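Local coordinates for protein glutamyl-tRNA(Gln) amidotransferase subunit B, mitochondrial (Saccharomyces cerevisiae, PDB 4N0H) that serves as the B subunit of a mitochondrial amidotransferase complex and carries a catalytic domain of the GatB/GatE family, at residues 69-74 with 109-114. Residues are numbered along the deposited sequence; the frame is centred on the assembly and turned at random.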
loop_
_atom_site.group_PDB
_atom_site.type_symbol
_atom_site.label_atom_id
_atom_site.label_comp_id
_atom_site.label_asym_id
_atom_site.label_seq_id
_atom_site.Cartn_x
_atom_site.Cartn_y
_atom_site.Cartn_z
ATOM N N LEU B 69 16.995 -4.614 -17.305
ATOM C CA LEU B 69 17.936 -4.835 -18.396
ATOM C C LEU B 69 18.841 -6.026 -18.091
ATOM O O LEU B 69 19.056 -6.895 -18.941
ATOM C CB LEU B 69 18.778 -3.577 -18.638
ATOM C CG LEU B 69 19.868 -3.675 -19.707
ATOM C CD1 LEU B 69 19.252 -3.858 -21.085
ATOM C CD2 LEU B 69 20.770 -2.449 -19.676
ATOM N N PHE B 70 19.361 -6.061 -16.867
ATOM C CA PHE B 70 20.245 -7.134 -16.436
ATOM C C PHE B 70 19.504 -8.464 -16.476
ATOM O O PHE B 70 20.033 -9.458 -16.963
ATOM C CB PHE B 70 20.790 -6.877 -15.023
ATOM C CG PHE B 70 21.942 -5.904 -14.974
ATOM C CD1 PHE B 70 22.180 -5.025 -16.017
ATOM C CD2 PHE B 70 22.789 -5.874 -13.874
ATOM C CE1 PHE B 70 23.238 -4.128 -15.966
ATOM C CE2 PHE B 70 23.852 -4.979 -13.812
ATOM C CZ PHE B 70 24.076 -4.107 -14.861
ATOM N N ALA B 71 18.270 -8.477 -15.980
ATOM C CA ALA B 71 17.472 -9.700 -16.001
ATOM C C ALA B 71 17.147 -10.149 -17.435
ATOM O O ALA B 71 17.047 -11.347 -17.714
ATOM C CB ALA B 71 16.206 -9.531 -15.189
ATOM N N MET B 72 16.971 -9.186 -18.335
ATOM C CA MET B 72 16.770 -9.497 -19.750
ATOM C C MET B 72 17.975 -10.228 -20.343
ATOM O O MET B 72 17.826 -11.253 -21.008
ATOM C CB MET B 72 16.495 -8.223 -20.549
ATOM C CG MET B 72 15.020 -7.961 -20.794
ATOM S SD MET B 72 14.290 -9.311 -21.741
ATOM C CE MET B 72 12.666 -8.648 -22.053
ATOM N N LYS B 73 19.167 -9.697 -20.090
ATOM C CA LYS B 73 20.390 -10.282 -20.631
ATOM C C LYS B 73 20.573 -11.720 -20.153
ATOM O O LYS B 73 20.950 -12.602 -20.932
ATOM C CB LYS B 73 21.611 -9.427 -20.278
ATOM C CG LYS B 73 21.528 -8.002 -20.806
ATOM C CD LYS B 73 22.762 -7.184 -20.449
ATOM C CE LYS B 73 23.957 -7.594 -21.284
ATOM N NZ LYS B 73 25.180 -6.813 -20.935
ATOM N N LEU B 74 20.277 -11.961 -18.880
ATOM C CA LEU B 74 20.389 -13.307 -18.330
ATOM C C LEU B 74 19.359 -14.259 -18.945
ATOM O O LEU B 74 19.692 -15.387 -19.292
ATOM C CB LEU B 74 20.251 -13.292 -16.807
ATOM C CG LEU B 74 20.362 -14.672 -16.164
ATOM C CD1 LEU B 74 21.717 -15.317 -16.486
ATOM C CD2 LEU B 74 20.142 -14.581 -14.666
ATOM N N ARG B 109 4.527 -14.300 -9.953
ATOM C CA ARG B 109 4.815 -14.069 -11.367
ATOM C C ARG B 109 6.276 -13.683 -11.582
ATOM O O ARG B 109 6.622 -12.504 -11.585
ATOM C CB ARG B 109 3.896 -12.985 -11.937
ATOM C CG ARG B 109 2.408 -13.273 -11.772
ATOM C CD ARG B 109 1.576 -12.398 -12.695
ATOM N NE ARG B 109 1.994 -12.550 -14.089
ATOM C CZ ARG B 109 1.541 -13.495 -14.908
ATOM N NH1 ARG B 109 0.649 -14.379 -14.477
ATOM N NH2 ARG B 109 1.978 -13.557 -16.159
ATOM N N PRO B 110 7.140 -14.688 -11.765
ATOM C CA PRO B 110 8.580 -14.472 -11.940
ATOM C C PRO B 110 8.897 -13.786 -13.267
ATOM O O PRO B 110 8.080 -13.817 -14.193
ATOM C CB PRO B 110 9.154 -15.896 -11.907
ATOM C CG PRO B 110 8.018 -16.772 -12.329
ATOM C CD PRO B 110 6.785 -16.116 -11.777
ATOM N N PHE B 111 10.071 -13.163 -13.340
ATOM C CA PHE B 111 10.498 -12.444 -14.536
ATOM C C PHE B 111 10.555 -13.340 -15.776
ATOM O O PHE B 111 10.147 -12.930 -16.859
ATOM C CB PHE B 111 11.863 -11.777 -14.314
ATOM C CG PHE B 111 12.298 -10.892 -15.457
ATOM C CD1 PHE B 111 13.125 -11.383 -16.460
ATOM C CD2 PHE B 111 11.867 -9.577 -15.536
ATOM C CE1 PHE B 111 13.520 -10.572 -17.514
ATOM C CE2 PHE B 111 12.260 -8.759 -16.587
ATOM C CZ PHE B 111 13.082 -9.258 -17.579
ATOM N N ALA B 112 11.074 -14.554 -15.612
ATOM C CA ALA B 112 11.206 -15.495 -16.721
ATOM C C ALA B 112 11.054 -16.934 -16.257
ATOM O O ALA B 112 11.231 -17.247 -15.079
ATOM C CB ALA B 112 12.549 -15.310 -17.427
ATOM N N ARG B 113 10.723 -17.809 -17.197
ATOM C CA ARG B 113 10.618 -19.231 -16.910
ATOM C C ARG B 113 11.294 -20.037 -18.012
ATOM O O ARG B 113 11.477 -19.552 -19.134
ATOM C CB ARG B 113 9.153 -19.646 -16.764
ATOM C CG ARG B 113 8.505 -19.187 -15.462
ATOM C CD ARG B 113 7.014 -19.504 -15.436
ATOM N NE ARG B 113 6.218 -18.491 -16.128
ATOM C CZ ARG B 113 4.987 -18.694 -16.592
ATOM N NH1 ARG B 113 4.407 -19.878 -16.453
ATOM N NH2 ARG B 113 4.336 -17.713 -17.205
ATOM N N GLY B 114 11.671 -21.268 -17.688
ATOM C CA GLY B 114 12.333 -22.130 -18.648
ATOM C C GLY B 114 13.771 -21.709 -18.872
ATOM O O GLY B 114 14.335 -20.940 -18.093
#
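F111 lays one face of its ring over the methyl group of A71. The evidence for a CH-pi contact is geometric: A71 CB lies 3.8 Å from the centroid of the F111 ring and 15° off its normal. Followed outward, the side chain starts with F111 CB still 5.0 Å from A71 CB. CG is anti to the backbone N (chi1 -174°), a torsion that places the ring against A71 of helix 65-78. F111 CG then comes to 4.1 Å from A71 CB, and CD1 approaches the same methyl more closely. At F111 CE1 the contact is shared: A71 CB is 3.7 Å away and A71 O 3.6 Å, so this corner meets backbone as well as side chain. At the tip, F111 CZ lies 3.9 Å from A71 CB and 4.0 Å from M72 CG; the latter sits in the ring plane, at its edge. The M72 chain, bent at chi2 (-61°), crosses F111 at about a right angle.

Strand 102-120 is interrupted by a classic beta bulge here, F111 and A112 both facing L138. F111 also shares a backbone hydrogen bond with N83, and its side chain touches I140 of strand 130-142. M72 also packs against V300 and I301 of helix 298-306, so the helix side of the contact reaches on to a second helix.

All three touching residues are buried, and the segments bury 136 Å² between them, of which F111 gives just over half. A71 O, beside the ring corner, accepts a hydrogen bond from the hydroxyl of S75. Between these segments the contact is van der Waals and CH-pi, with no polar bond across it, and depends on how the ring lies over the methyl.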